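Local coordinates for protein peptidoglycan D,D-transpeptidase FtsI (Yersinia pestis, PDB 6SYN) that probably cross-links septal peptidoglycan as a class B penicillin-binding protein, a D,D-transpeptidase captured here acylated by a beta-lactam, at residues Ser252-Lys255 against Pro256-Val259; Ser305-Gly308 against Val309-Ala313. One frame throughout, in Å; residues are numbered along the deposited sequence.

Contact 1: residues Ser252-Lys255 against Pro256-Val259. With CB9 ((2R,4S)-2-[(1R)-1-{[(2S)-2-carboxy-2-phenylacetyl]amino}-2-oxoethyl]-5,5-dimethyl-1,3-thiazolidine-4-carboxylic acid), chain D.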
loop_
_atom_site.group_PDB
_atom_site.type_symbol
_atom_site.label_atom_id
_atom_site.label_comp_id
_atom_site.label_asym_id
_atom_site.label_seq_id
_atom_site.Cartn_x
_atom_site.Cartn_y
_atom_site.Cartn_z
ATOM N N SER A 252 -6.796 -15.318 -5.497
ATOM C CA SER A 252 -7.261 -15.416 -6.874
ATOM C C SER A 252 -6.737 -14.364 -7.860
ATOM O O SER A 252 -6.969 -14.482 -9.060
ATOM C CB SER A 252 -8.782 -15.587 -6.931
ATOM O OG SER A 252 -9.377 -16.706 -6.221
ATOM N N THR A 253 -5.979 -13.377 -7.351
ATOM C CA THR A 253 -5.353 -12.346 -8.171
ATOM C C THR A 253 -4.239 -12.926 -9.064
ATOM O O THR A 253 -3.876 -12.243 -10.039
ATOM C CB THR A 253 -4.828 -11.193 -7.302
ATOM O OG1 THR A 253 -3.943 -11.718 -6.313
ATOM C CG2 THR A 253 -5.935 -10.410 -6.626
ATOM N N VAL A 254 -3.708 -14.118 -8.754
ATOM C CA VAL A 254 -2.651 -14.815 -9.555
ATOM C C VAL A 254 -3.217 -15.307 -10.895
ATOM O O VAL A 254 -2.422 -15.425 -11.853
ATOM C CB VAL A 254 -2.021 -15.996 -8.792
ATOM C CG1 VAL A 254 -1.270 -15.536 -7.557
ATOM C CG2 VAL A 254 -3.040 -17.070 -8.443
ATOM N N LYS A 255 -4.524 -15.592 -10.954
ATOM C CA LYS A 255 -5.183 -16.412 -12.011
ATOM C C LYS A 255 -4.877 -15.890 -13.412
ATOM O O LYS A 255 -4.745 -16.695 -14.331
ATOM C CB LYS A 255 -6.695 -16.489 -11.783
ATOM C CG LYS A 255 -7.108 -17.386 -10.627
ATOM C CD LYS A 255 -8.604 -17.521 -10.455
ATOM C CE LYS A 255 -8.972 -18.459 -9.325
ATOM N NZ LYS A 255 -10.371 -18.257 -8.884
ATOM N N PRO A 256 -4.792 -14.561 -13.655
ATOM C CA PRO A 256 -4.394 -14.062 -14.973
ATOM C C PRO A 256 -3.029 -14.589 -15.450
ATOM O O PRO A 256 -2.869 -14.727 -16.645
ATOM C CB PRO A 256 -4.391 -12.538 -14.791
ATOM C CG PRO A 256 -5.416 -12.318 -13.703
ATOM C CD PRO A 256 -5.184 -13.472 -12.749
ATOM N N MET A 257 -2.103 -14.887 -14.532
ATOM C CA MET A 257 -0.779 -15.477 -14.875
ATOM C C MET A 257 -0.919 -16.985 -15.124
ATOM O O MET A 257 -0.127 -17.517 -15.920
ATOM C CB MET A 257 0.255 -15.226 -13.775
ATOM C CG MET A 257 0.507 -13.757 -13.521
ATOM S SD MET A 257 1.792 -13.497 -12.279
ATOM C CE MET A 257 0.877 -13.777 -10.764
ATOM N N VAL A 258 -1.886 -17.654 -14.496
ATOM C CA VAL A 258 -2.137 -19.105 -14.748
ATOM C C VAL A 258 -2.643 -19.262 -16.185
ATOM O O VAL A 258 -2.144 -20.153 -16.903
ATOM C CB VAL A 258 -3.129 -19.729 -13.751
ATOM C CG1 VAL A 258 -3.365 -21.200 -14.066
ATOM C CG2 VAL A 258 -2.686 -19.553 -12.306
ATOM N N VAL A 259 -3.602 -18.421 -16.577
ATOM C CA VAL A 259 -4.205 -18.406 -17.941
ATOM C C VAL A 259 -3.092 -18.135 -18.957
ATOM O O VAL A 259 -3.062 -18.824 -19.985
ATOM C CB VAL A 259 -5.352 -17.382 -18.038
ATOM C CG1 VAL A 259 -5.799 -17.147 -19.472
ATOM C CG2 VAL A 259 -6.532 -17.806 -17.180
HETATM C C CB9 D . -9.971 -16.512 -5.041
HETATM N N CB9 D . -11.449 -17.737 -3.424
HETATM O O CB9 D . -9.692 -15.634 -4.260
HETATM C CA CB9 D . -11.057 -17.559 -4.824
HETATM C CB CB9 D . -12.253 -17.291 -5.783
HETATM C CAA CB9 D . -15.503 -15.650 -5.785
HETATM C CAB CB9 D . -14.878 -15.785 -3.373
HETATM O OAD CB9 D . -13.928 -12.958 -4.751
HETATM O OAE CB9 D . -11.628 -20.849 0.118
HETATM O OAF CB9 D . -10.361 -19.689 -3.270
HETATM O OAG CB9 D . -12.856 -13.363 -6.590
HETATM O OAH CB9 D . -10.080 -19.495 -0.425
HETATM C CAJ CB9 D . -15.275 -17.089 0.137
HETATM C CAK CB9 D . -15.557 -18.120 -0.729
HETATM C CAL CB9 D . -13.968 -16.784 0.434
HETATM C CAM CB9 D . -14.525 -18.846 -1.304
HETATM C CAN CB9 D . -12.930 -17.504 -0.144
HETATM N NAP CB9 D . -12.415 -15.877 -6.149
HETATM S SAQ CB9 D . -13.853 -17.719 -5.028
HETATM C CAR CB9 D . -13.311 -13.685 -5.510
HETATM C CAS CB9 D . -11.189 -19.948 -0.547
HETATM C CAT CB9 D . -11.223 -18.921 -2.844
HETATM C CAU CB9 D . -13.198 -18.528 -1.048
HETATM C CAX CB9 D . -13.080 -15.141 -5.068
HETATM C CAY CB9 D . -12.095 -19.384 -1.659
HETATM C CAZ CB9 D . -14.387 -15.959 -4.800
#

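Contact 2: residues Ser305-Gly308 against Val309-Ala313. With CB9 ((2R,4S)-2-[(1R)-1-{[(2S)-2-carboxy-2-phenylacetyl]amino}-2-oxoethyl]-5,5-dimethyl-1,3-thiazolidine-4-carboxylic acid), chain D.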
loop_
_atom_site.group_PDB
_atom_site.type_symbol
_atom_site.label_atom_id
_atom_site.label_comp_id
_atom_site.label_asym_id
_atom_site.label_seq_id
_atom_site.Cartn_x
_atom_site.Cartn_y
_atom_site.Cartn_z
ATOM N N SER A 305 -12.974 -19.226 -11.363
ATOM C CA SER A 305 -13.047 -20.705 -11.233
ATOM C C SER A 305 -11.750 -21.240 -10.615
ATOM O O SER A 305 -10.689 -21.114 -11.252
ATOM C CB SER A 305 -13.337 -21.356 -12.563
ATOM O OG SER A 305 -13.486 -22.762 -12.420
ATOM N N ASN A 306 -11.844 -21.822 -9.417
ATOM C CA ASN A 306 -10.724 -22.526 -8.739
ATOM C C ASN A 306 -10.460 -23.847 -9.470
ATOM O O ASN A 306 -9.280 -24.153 -9.705
ATOM C CB ASN A 306 -10.999 -22.775 -7.252
ATOM C CG ASN A 306 -10.899 -21.534 -6.389
ATOM O OD1 ASN A 306 -10.542 -20.455 -6.854
ATOM N ND2 ASN A 306 -11.207 -21.679 -5.113
ATOM N N VAL A 307 -11.516 -24.593 -9.812
ATOM C CA VAL A 307 -11.413 -25.882 -10.565
ATOM C C VAL A 307 -10.725 -25.591 -11.904
ATOM O O VAL A 307 -9.762 -26.319 -12.246
ATOM C CB VAL A 307 -12.788 -26.548 -10.779
ATOM C CG1 VAL A 307 -12.735 -27.616 -11.861
ATOM C CG2 VAL A 307 -13.350 -27.130 -9.490
ATOM N N GLY A 308 -11.224 -24.571 -12.616
ATOM C CA GLY A 308 -10.708 -24.079 -13.908
ATOM C C GLY A 308 -9.198 -23.929 -13.896
ATOM O O GLY A 308 -8.547 -24.585 -14.728
ATOM N N VAL A 309 -8.662 -23.126 -12.967
ATOM C CA VAL A 309 -7.202 -22.807 -12.871
ATOM C C VAL A 309 -6.439 -24.016 -12.310
ATOM O O VAL A 309 -5.263 -24.185 -12.695
ATOM C CB VAL A 309 -6.909 -21.532 -12.048
ATOM C CG1 VAL A 309 -7.429 -20.283 -12.742
ATOM C CG2 VAL A 309 -7.430 -21.610 -10.620
ATOM N N SER A 310 -7.051 -24.807 -11.425
ATOM C CA SER A 310 -6.434 -26.035 -10.858
ATOM C C SER A 310 -6.177 -27.028 -11.995
ATOM O O SER A 310 -5.112 -27.672 -12.002
ATOM C CB SER A 310 -7.278 -26.660 -9.776
ATOM O OG SER A 310 -8.291 -27.483 -10.343
ATOM N N LYS A 311 -7.123 -27.146 -12.925
ATOM C CA LYS A 311 -6.997 -28.079 -14.073
ATOM C C LYS A 311 -5.898 -27.568 -15.013
ATOM O O LYS A 311 -5.201 -28.421 -15.598
ATOM C CB LYS A 311 -8.351 -28.293 -14.755
ATOM C CG LYS A 311 -9.238 -29.310 -14.047
ATOM C CD LYS A 311 -10.633 -29.420 -14.604
ATOM C CE LYS A 311 -11.442 -30.505 -13.924
ATOM N NZ LYS A 311 -12.560 -30.980 -14.776
ATOM N N LEU A 312 -5.720 -26.244 -15.123
ATOM C CA LEU A 312 -4.695 -25.615 -16.008
ATOM C C LEU A 312 -3.296 -25.837 -15.417
ATOM O O LEU A 312 -2.395 -26.249 -16.170
ATOM C CB LEU A 312 -4.997 -24.122 -16.184
ATOM C CG LEU A 312 -6.284 -23.774 -16.938
ATOM C CD1 LEU A 312 -6.445 -22.264 -17.066
ATOM C CD2 LEU A 312 -6.326 -24.432 -18.311
ATOM N N ALA A 313 -3.128 -25.573 -14.119
ATOM C CA ALA A 313 -1.900 -25.863 -13.342
ATOM C C ALA A 313 -1.469 -27.320 -13.548
ATOM O O ALA A 313 -0.291 -27.533 -13.887
ATOM C CB ALA A 313 -2.135 -25.583 -11.882
HETATM C C CB9 D . -9.971 -16.512 -5.041
HETATM N N CB9 D . -11.449 -17.737 -3.424
HETATM O O CB9 D . -9.692 -15.634 -4.260
HETATM C CA CB9 D . -11.057 -17.559 -4.824
HETATM C CB CB9 D . -12.253 -17.291 -5.783
HETATM C CAA CB9 D . -15.503 -15.650 -5.785
HETATM C CAB CB9 D . -14.878 -15.785 -3.373
HETATM O OAD CB9 D . -13.928 -12.958 -4.751
HETATM O OAE CB9 D . -11.628 -20.849 0.118
HETATM O OAF CB9 D . -10.361 -19.689 -3.270
HETATM O OAG CB9 D . -12.856 -13.363 -6.590
HETATM O OAH CB9 D . -10.080 -19.495 -0.425
HETATM C CAJ CB9 D . -15.275 -17.089 0.137
HETATM C CAK CB9 D . -15.557 -18.120 -0.729
HETATM C CAL CB9 D . -13.968 -16.784 0.434
HETATM C CAM CB9 D . -14.525 -18.846 -1.304
HETATM C CAN CB9 D . -12.930 -17.504 -0.144
HETATM N NAP CB9 D . -12.415 -15.877 -6.149
HETATM S SAQ CB9 D . -13.853 -17.719 -5.028
HETATM C CAR CB9 D . -13.311 -13.685 -5.510
HETATM C CAS CB9 D . -11.189 -19.948 -0.547
HETATM C CAT CB9 D . -11.223 -18.921 -2.844
HETATM C CAU CB9 D . -13.198 -18.528 -1.048
HETATM C CAX CB9 D . -13.080 -15.141 -5.068
HETATM C CAY CB9 D . -12.095 -19.384 -1.659
HETATM C CAZ CB9 D . -14.387 -15.959 -4.800
#

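Contact 1: residues Ser252-Lys255 against Pro256-Val259
Val254 O and Lys255 O are the acceptors that carry the chain from a 3-10 turn into helix 255-264. Met257 N donates to Val254 O over 2.8 Å, approaching 25° off the carbonyl plane, closing a three-residue turn; one residue on, Val259 N meets Lys255 O at 3.1 Å in a straight alpha-helical bond of 169°. Val258 N has only weak bonds, shared between these two carbonyls. Proline suits position 256 because the first turn of a helix can do without its N-H, and Pro256 CD rests 3.3 Å from Thr253 O.

At the pocket end, Ser252 OG is covalently joined to CB9 C at 1.3 Å, while Ser252 N gives a weak bond of 3.2 Å to CB9 O. Lys255 reaches back along the turn on a fully extended chain, its CG anti to the carbonyl carbon (chi1 -73°), and NZ makes a weak bond of 3.2 Å with Ser252 OG; Ser304 OG is its stronger partner. Away from the pocket, Met257 bends at its last torsion and lays CE 4.1 Å from Val254 CB, a flexible thioether filling in beside a branched side chain, with Tyr325 of helix 319-327 against both.

Serine and lysine three residues apart form the SxxK motif of penicillin-binding proteins. The ester linkage marks Ser252 as the acylated nucleophile, and its amide is placed as in the family's oxyanion hole.

Contact 2: residues Ser305-Gly308 against Val309-Ala313
Val307 O takes two hydrogen bonds from the next turn of helix 306-314: Lys311 N at 2.8 Å, nearly in line with the carbonyl, and Ser310 OG at 2.7 Å, more from the side, with a C=O...O angle of 119°. The serine hydroxyl gets there because it stands between its own backbone N and carbonyl carbon (chi1 83°), folded back onto the helix; it is also bonded to Tyr279 OH. Asn306 O receives Ser310 N at 2.9 Å, whereas the bonds from Val309 N to Ser305 O and from Leu312 N to Gly308 O are weak.

Ser305 is the N-cap. Its hydroxyl is short enough to turn back on the first turn, where OG accepts from Gly308 N at 2.9 Å; OG is bonded to Asp288 OD2 as well, while Asp288 OD1 takes Val307 N. Gly308, with no side chain, leaves room for Ser305 OG, which a beta carbon there would crowd.

Asn306 has an amide that can work both ways. ND2 donates to CB9 OAF over 2.8 Å at 157°, and OD1 accepts from Lys255 NZ. Val307 CG1 lies alongside the extended aliphatic part of Lys311, 3.8 Å from CE; beyond it, the ammonium bonds to Asn275 O and makes a cation-pi contact with Tyr279. Val309 sets its methyls against the carbonyl oxygens of Ser305 and Asn306 and meets Lys255 and Val258 of helix 255-264.

With Ser304, Asn306 completes the family's SxN motif. Bonded by Lys255 at OD1 and carried on a capped helix start, the carboxamide probably stays oriented with ND2 toward the acylamino carbonyl of the opened penicillin.

Contact 1 and contact 2 lie with their centres about 10 Å apart and touch each other beside CB9, which both contacts reach. Their polar junction is Lys255 NZ to Asn306 OD1, a probable hydrogen bond of 3.0 Å, which ties the SxxK lysine to the SxN asparagine. Behind it the helices pack: Lys255 CG lies 3.6 Å from Val309 CG1, and a methyl, Val258 CG1, rests 3.8 Å from the carbonyl oxygen Val309 O. The two handle different parts of the same ligand: through Ser252, contact 1 holds the acyl carbon; through Asn306, contact 2 holds the carbonyl of the side-chain amide. Ser304, Tyr364, Thr440 and Thr442 add further hydrogen bonds to it.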